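Local coordinates for lipid-transfer protein (Thermomonospora curvata, PDB 6OK1), which is of unknown function but, as a thiolase-like member of the lipid-transfer proteins, combines an N-terminal and a C-terminal thiolase-type domain, at residues Gly350-Glu353 against Ala354-Val358; Val225-Ser228 against Thr229-Arg233; Ala182-Pro185 against Lys186-Phe189. All coordinates share one frame; numbering follows the deposited sequence. Where two conformers were deposited one is given.

Contact 1 (Gly350-Glu353 against Ala354-Val358)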
loop_
_atom_site.group_PDB
_atom_site.type_symbol
_atom_site.label_atom_id
_atom_site.label_comp_id
_atom_site.label_asym_id
_atom_site.label_seq_id
_atom_site.Cartn_x
_atom_site.Cartn_y
_atom_site.Cartn_z
ATOM N N GLY A 350 10.411 -10.254 -14.696
ATOM C CA GLY A 350 9.758 -11.264 -15.511
ATOM C C GLY A 350 8.704 -10.683 -16.433
ATOM O O GLY A 350 8.512 -11.166 -17.551
ATOM N N ILE A 351 7.990 -9.657 -15.974
ATOM C CA ILE A 351 7.043 -8.994 -16.866
ATOM C C ILE A 351 7.796 -8.385 -18.038
ATOM O O ILE A 351 7.359 -8.473 -19.182
ATOM C CB ILE A 351 6.213 -7.941 -16.094
ATOM C CG1 ILE A 351 5.462 -8.604 -14.925
ATOM C CG2 ILE A 351 5.219 -7.275 -17.020
ATOM C CD1 ILE A 351 4.742 -7.635 -13.964
ATOM N N ALA A 352 8.952 -7.780 -17.774
ATOM C CA ALA A 352 9.743 -7.206 -18.863
ATOM C C ALA A 352 10.130 -8.270 -19.884
ATOM O O ALA A 352 10.076 -8.024 -21.091
ATOM C CB ALA A 352 10.980 -6.529 -18.293
ATOM N N GLU A 353 10.539 -9.462 -19.419
ATOM C CA GLU A 353 10.894 -10.527 -20.355
ATOM C C GLU A 353 9.694 -10.929 -21.200
ATOM O O GLU A 353 9.831 -11.163 -22.402
ATOM C CB GLU A 353 11.454 -11.745 -19.614
ATOM C CG GLU A 353 11.678 -12.988 -20.490
ATOM C CD GLU A 353 12.805 -12.828 -21.518
ATOM O OE1 GLU A 353 13.547 -11.823 -21.495
ATOM O OE2 GLU A 353 12.937 -13.735 -22.353
ATOM N N ALA A 354 8.506 -10.996 -20.593
ATOM C CA ALA A 354 7.298 -11.308 -21.352
ATOM C C ALA A 354 7.074 -10.288 -22.456
ATOM O O ALA A 354 6.659 -10.631 -23.570
ATOM C CB ALA A 354 6.102 -11.348 -20.400
ATOM N N VAL A 355 7.335 -9.022 -22.157
ATOM C CA VAL A 355 7.217 -7.976 -23.164
ATOM C C VAL A 355 8.198 -8.232 -24.307
ATOM O O VAL A 355 7.844 -8.145 -25.492
ATOM C CB VAL A 355 7.444 -6.596 -22.520
ATOM C CG1 VAL A 355 7.574 -5.503 -23.603
ATOM C CG2 VAL A 355 6.295 -6.244 -21.534
ATOM N N ARG A 356 9.443 -8.576 -23.976
ATOM C CA ARG A 356 10.410 -8.877 -25.031
ATOM C C ARG A 356 9.952 -10.040 -25.890
ATOM O O ARG A 356 10.110 -10.013 -27.120
ATOM C CB ARG A 356 11.778 -9.175 -24.431
ATOM C CG ARG A 356 12.433 -8.001 -23.770
ATOM C CD ARG A 356 13.845 -8.400 -23.311
ATOM N NE ARG A 356 14.316 -7.527 -22.272
ATOM C CZ ARG A 356 14.378 -7.822 -20.978
ATOM N NH1 ARG A 356 14.077 -9.033 -20.499
ATOM N NH2 ARG A 356 14.808 -6.879 -20.178
ATOM N N LEU A 357 9.397 -11.081 -25.265
ATOM C CA LEU A 357 8.933 -12.230 -26.034
ATOM C C LEU A 357 7.864 -11.805 -27.037
ATOM O O LEU A 357 7.909 -12.209 -28.212
ATOM C CB LEU A 357 8.410 -13.312 -25.085
ATOM C CG LEU A 357 9.459 -14.071 -24.264
ATOM C CD1 LEU A 357 8.794 -14.846 -23.103
ATOM C CD2 LEU A 357 10.232 -15.016 -25.129
ATOM N N VAL A 358 6.923 -10.945 -26.609
ATOM C CA VAL A 358 5.894 -10.460 -27.532
ATOM C C VAL A 358 6.525 -9.619 -28.638
ATOM O O VAL A 358 6.146 -9.727 -29.813
ATOM C CB VAL A 358 4.811 -9.676 -26.769
ATOM C CG1 VAL A 358 3.841 -9.001 -27.750
ATOM C CG2 VAL A 358 4.053 -10.609 -25.837
#

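Contact 2 (Val225-Ser228 against Thr229-Arg233)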
loop_
_atom_site.group_PDB
_atom_site.type_symbol
_atom_site.label_atom_id
_atom_site.label_comp_id
_atom_site.label_asym_id
_atom_site.label_seq_id
_atom_site.Cartn_x
_atom_site.Cartn_y
_atom_site.Cartn_z
ATOM N N VAL A 225 5.930 0.894 -18.732
ATOM C CA VAL A 225 5.034 1.974 -19.156
ATOM C C VAL A 225 3.794 1.372 -19.806
ATOM O O VAL A 225 3.895 0.616 -20.778
ATOM C CB VAL A 225 5.733 2.931 -20.138
ATOM C CG1 VAL A 225 4.745 3.947 -20.685
ATOM C CG2 VAL A 225 6.858 3.649 -19.433
ATOM N N VAL A 226 2.621 1.743 -19.297
ATOM C CA VAL A 226 1.345 1.228 -19.788
ATOM C C VAL A 226 0.572 2.397 -20.379
ATOM O O VAL A 226 0.469 3.457 -19.754
ATOM C CB VAL A 226 0.558 0.547 -18.649
ATOM C CG1 VAL A 226 -0.845 0.066 -19.114
ATOM C CG2 VAL A 226 1.355 -0.651 -18.095
ATOM N N VAL A 227 0.029 2.204 -21.587
ATOM C CA VAL A 227 -0.792 3.207 -22.256
ATOM C C VAL A 227 -1.975 2.500 -22.904
ATOM O O VAL A 227 -2.069 1.269 -22.896
ATOM C CB VAL A 227 0.012 3.991 -23.321
ATOM C CG1 VAL A 227 1.097 4.791 -22.677
ATOM C CG2 VAL A 227 0.599 3.037 -24.322
ATOM N N SER A 228 -2.874 3.277 -23.522
ATOM C CA SER A 228 -3.916 2.621 -24.292
ATOM C C SER A 228 -3.296 1.883 -25.474
ATOM O O SER A 228 -2.235 2.250 -25.990
ATOM C CB SER A 228 -4.951 3.633 -24.792
ATOM O OG SER A 228 -4.384 4.437 -25.809
ATOM N N THR A 229 -3.976 0.831 -25.921
ATOM C CA THR A 229 -3.493 0.116 -27.091
ATOM C C THR A 229 -3.430 1.039 -28.313
ATOM O O THR A 229 -2.472 0.971 -29.091
ATOM C CB THR A 229 -4.373 -1.116 -27.337
ATOM O OG1 THR A 229 -4.200 -2.041 -26.243
ATOM C CG2 THR A 229 -3.989 -1.816 -28.616
ATOM N N GLU A 230 -4.409 1.940 -28.467
ATOM C CA GLU A 230 -4.386 2.901 -29.577
ATOM C C GLU A 230 -3.136 3.772 -29.510
ATOM O O GLU A 230 -2.439 3.960 -30.518
ATOM C CB GLU A 230 -5.653 3.771 -29.575
ATOM C CG GLU A 230 -6.947 3.040 -29.887
ATOM C CD GLU A 230 -7.412 2.141 -28.761
ATOM O OE1 GLU A 230 -6.887 2.263 -27.635
ATOM O OE2 GLU A 230 -8.307 1.309 -29.008
ATOM N N ARG A 231 -2.821 4.293 -28.315
ATOM C CA ARG A 231 -1.605 5.081 -28.142
ATOM C C ARG A 231 -0.359 4.259 -28.420
ATOM O O ARG A 231 0.578 4.731 -29.079
ATOM C CB ARG A 231 -1.565 5.643 -26.718
ATOM C CG ARG A 231 -0.536 6.736 -26.457
ATOM C CD ARG A 231 -1.217 8.045 -26.045
ATOM N NE ARG A 231 -0.328 8.972 -25.346
ATOM C CZ ARG A 231 0.741 9.538 -25.897
ATOM N NH1 ARG A 231 1.076 9.248 -27.141
ATOM N NH2 ARG A 231 1.492 10.377 -25.203
ATOM N N ALA A 232 -0.313 3.018 -27.915
ATOM C CA ALA A 232 0.872 2.191 -28.094
ATOM C C ALA A 232 1.186 1.984 -29.570
ATOM O O ALA A 232 2.355 1.873 -29.944
ATOM C CB ALA A 232 0.679 0.840 -27.393
ATOM N N ARG A 233 0.160 1.931 -30.412
ATOM C CA ARG A 233 0.373 1.725 -31.845
ATOM C C ARG A 233 1.153 2.860 -32.496
ATOM O O ARG A 233 1.754 2.650 -33.554
ATOM C CB ARG A 233 -0.971 1.534 -32.549
ATOM C CG ARG A 233 -1.548 0.149 -32.360
ATOM C CD ARG A 233 -3.034 0.134 -32.612
ATOM N NE ARG A 233 -3.577 -1.209 -32.417
ATOM C CZ ARG A 233 -4.866 -1.468 -32.253
ATOM N NH1 ARG A 233 -5.744 -0.480 -32.272
ATOM N NH2 ARG A 233 -5.274 -2.721 -32.080
#

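Contact 3 (Ala182-Pro185 against Lys186-Phe189)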
loop_
_atom_site.group_PDB
_atom_site.type_symbol
_atom_site.label_atom_id
_atom_site.label_comp_id
_atom_site.label_asym_id
_atom_site.label_seq_id
_atom_site.Cartn_x
_atom_site.Cartn_y
_atom_site.Cartn_z
ATOM N N ALA A 182 22.122 -18.502 -18.567
ATOM C CA ALA A 182 23.506 -18.578 -19.021
ATOM C C ALA A 182 23.737 -17.858 -20.350
ATOM O O ALA A 182 24.865 -17.452 -20.625
ATOM C CB ALA A 182 23.926 -20.036 -19.131
ATOM N N THR A 183 22.707 -17.685 -21.185
ATOM C CA THR A 183 22.841 -16.945 -22.435
ATOM C C THR A 183 22.240 -15.546 -22.347
ATOM O O THR A 183 22.026 -14.903 -23.378
ATOM C CB THR A 183 22.204 -17.731 -23.585
ATOM O OG1 THR A 183 20.822 -17.989 -23.318
ATOM C CG2 THR A 183 22.915 -19.053 -23.766
ATOM N N ASN A 184 21.972 -15.057 -21.130
ATOM C CA ASN A 184 21.364 -13.744 -20.935
ATOM C C ASN A 184 22.391 -12.791 -20.334
ATOM O O ASN A 184 22.677 -12.880 -19.129
ATOM C CB ASN A 184 20.155 -13.844 -20.006
ATOM C CG ASN A 184 19.539 -12.500 -19.742
ATOM O OD1 ASN A 184 19.964 -11.484 -20.306
ATOM N ND2 ASN A 184 18.545 -12.471 -18.862
ATOM N N PRO A 185 22.954 -11.856 -21.111
ATOM C CA PRO A 185 24.016 -10.995 -20.561
ATOM C C PRO A 185 23.578 -10.181 -19.362
ATOM O O PRO A 185 24.437 -9.705 -18.607
ATOM C CB PRO A 185 24.380 -10.083 -21.749
ATOM C CG PRO A 185 23.989 -10.872 -22.972
ATOM C CD PRO A 185 22.758 -11.638 -22.558
ATOM N N LYS A 186 22.276 -9.981 -19.174
ATOM C CA LYS A 186 21.781 -9.204 -18.038
ATOM C C LYS A 186 21.643 -10.036 -16.773
ATOM O O LYS A 186 21.459 -9.469 -15.690
ATOM C CB LYS A 186 20.424 -8.593 -18.377
ATOM C CG LYS A 186 20.417 -7.682 -19.589
ATOM C CD LYS A 186 21.248 -6.444 -19.348
ATOM C CE LYS A 186 21.195 -5.501 -20.560
ATOM N NZ LYS A 186 22.066 -4.301 -20.381
ATOM N N ALA A 187 21.724 -11.352 -16.897
ATOM C CA ALA A 187 21.494 -12.264 -15.788
ATOM C C ALA A 187 22.720 -12.379 -14.897
ATOM O O ALA A 187 23.867 -12.335 -15.360
ATOM C CB ALA A 187 21.111 -13.648 -16.323
ATOM N N TRP A 188 22.476 -12.547 -13.592
ATOM C CA TRP A 188 23.602 -12.675 -12.684
ATOM C C TRP A 188 24.415 -13.906 -13.008
ATOM O O TRP A 188 25.638 -13.906 -12.835
ATOM C CB TRP A 188 23.150 -12.740 -11.225
ATOM C CG TRP A 188 24.331 -12.706 -10.312
ATOM C CD1 TRP A 188 24.820 -13.729 -9.561
ATOM C CD2 TRP A 188 25.205 -11.588 -10.091
ATOM N NE1 TRP A 188 25.940 -13.322 -8.879
ATOM C CE2 TRP A 188 26.195 -12.010 -9.187
ATOM C CE3 TRP A 188 25.244 -10.269 -10.575
ATOM C CZ2 TRP A 188 27.214 -11.165 -8.746
ATOM C CZ3 TRP A 188 26.264 -9.424 -10.132
ATOM C CH2 TRP A 188 27.245 -9.889 -9.234
ATOM N N PHE A 189 23.763 -14.963 -13.488
ATOM C CA PHE A 189 24.451 -16.209 -13.791
ATOM C C PHE A 189 24.685 -16.387 -15.288
ATOM O O PHE A 189 24.732 -17.515 -15.795
ATOM C CB PHE A 189 23.689 -17.379 -13.187
ATOM C CG PHE A 189 23.718 -17.373 -11.677
ATOM C CD1 PHE A 189 24.888 -17.697 -10.980
ATOM C CD2 PHE A 189 22.593 -17.012 -10.956
ATOM C CE1 PHE A 189 24.929 -17.675 -9.595
ATOM C CE2 PHE A 189 22.633 -16.986 -9.558
ATOM C CZ PHE A 189 23.787 -17.327 -8.883
#

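Contact 1 (Gly350-Glu353 against Ala354-Val358)
Glu-353 and Arg-356, three residues apart and so nearly one turn apart on helix 348-359, join their side chains in a salt bridge: Arg-356 NH1 gives a hydrogen bond to Glu-353 OE1 over 3.0 Å, with an N-H...O angle of 149°. The carboxylate oxygen lies at the edge of the guanidinium, close to its plane, and is reached through its anti lone pair, away from OE2. The bridge rests on the single pair NH1-OE1, and the planes of the two groups are 49° apart, unlike a flat two-point pairing. The torsions account for it. Glu-353 holds CG opposite its backbone N (chi1 172°) and then bends at chi2, folding the carboxylate along the helix surface. Arg-356 sets CG beside its backbone N, anti to the carbonyl carbon, and the chain stays extended from CG to NE, crossing the glutamate at about a right angle. Its NH1 thereby passes 3.5 Å from Glu-353 CA, and one guanidinium face has Ala-352 O 4.0 Å above it, offset toward the rim. Leu-357 borders the other oxygen, its CG 4.0 Å from Glu-353 OE2. On a different side of the helix, Val-355 CG2 packs 3.4 Å from Ile-351 O, which also accepts from Val-355 N at 3.0 Å in the regular i to i+4 ladder. This helix of the thiolase-like C-terminal half packs on the central sheet: Ile-351 and Val-355 touch Ile-10 of strand 8-15, and Ala-354 meets strands 371-375 and 382-388. Glu-353 OE2 is hydrogen-bonded to the hydroxyls of Thr-335 and Ser-362. A cationic partner on one oxygen and two hydroxyls on the other would be expected to stabilise this buried glutamate as the ionised carboxylate and to limit its rotation.

Contact 2 (Val225-Ser228 against Thr229-Arg233)
Val-227 and Ser-228, the last two residues of strand 219-228, meet the first turn of the helix that follows at once, 229-232. Val-227 is the apolar half of the junction. Its CB-CG2 branch points at the helix, with CG2 lodged between its own backbone N and carbonyl carbon (chi1 -65° to CG1); from there CG2 lies 3.8 Å from Ala-232 CB and 3.7 Å from Ala-232 N. The CB atoms of Val-227 and Arg-231 are 4.1 Å apart, so the valine lies alongside the base of the arginine side chain. Ser-228 comes next and is the N-cap. Its OG also stands between its own N and carbonyl carbon (chi1 71°), and accepts from Arg-231 N at 3.0 Å, with an N-H...O angle of 161°. Arg-231 CB sits only 3.2 Å from that oxygen, a close fit around the capping hydroxyl. While the hydroxyl caps the N-H of Arg-231, the carbonyl starts the i to i+4 pattern, Ala-232 N to Ser-228 O at 2.8 Å. Within the turn, Thr-229 CG2 rests 3.7 Å above the centre of the Arg-233 guanidinium, whose NE forms a salt bridge with Asp-390, while Thr-229 OG1 bonds to Gly-6 O. The junction ends an inner strand of the central mixed sheet of the thiolase-like fold. Strand 219-228 lies between strands 104-112 and 8-15, both antiparallel to it: the backbones of Val-225 and Val-227 pair with strand 8-15, and that of Val-226 with Val-105. Val-227 touches Val-104, whereas Val-226 turns to Ile-10 and Ile-242, and the helix places Ala-232 against Ala-9 and Pro-239.

Contact 3 (Ala182-Pro185 against Lys186-Phe189)
The carboxamide of Asn-184 takes Lys-186 N over one face: the donor stands 59° out of the carbonyl plane, 3.0 Å from Asn-184 OD1, so the hydrogen bond uses no in-plane lone pair. Ala-187 CB lies 3.8 Å from ND2 of the same amide. Farther along, the two aromatic rings meet edge against face: Trp-188 CD1 is 3.8 Å above the plane of the Phe-189 ring, over its centre, and Phe-189 CE2 in turn lies at the indole edge, in its plane. Arg-178 and Lys-20 add cation-pi contacts to Phe-189 and Trp-188 respectively. The backbone forms a type I beta turn from Asn-184 to Ala-187 in the loop after helix 167-182, closed by Ala-187 N to Asn-184 O at 2.9 Å. The OD1 bond to Lys-186 N makes the same asparagine the start of an Asx turn, with Pro-185, which has no N-H, at the second position. CG opposite the backbone N (chi1 178°) brings OD1 over the turn. Lys-186 crosses the amide at about a right angle, its CB 3.5 Å from OD1. The other end of the amide is held outside the turn, where Asn-184 ND2 bonds to Glu-342 OE2 and His-336 O.

Contact 1 lies between the other two: its centre is about 16 Å from that of contact 2 and about 15 Å from that of contact 3, while contacts 2 and 3 have centres about 30 Å apart. Nearest atoms are about 7 Å apart for contacts 1 and 2 and about 6 Å for contacts 1 and 3. A shared neighbour bridges each gap. Ile-10 meets Ile-351 and Val-355 as well as Val-226, and His-336 touches Glu-353 while its carbonyl receives Asn-184 ND2. The sodium ion, bound at Val-48, Ile-70 and Glu-72, is about 11 Å from the Arg-231 side chain; 4-(2-hydroxyethyl)-1-piperazine ethanesulfonic acid is about 3 Å from that of Lys-186.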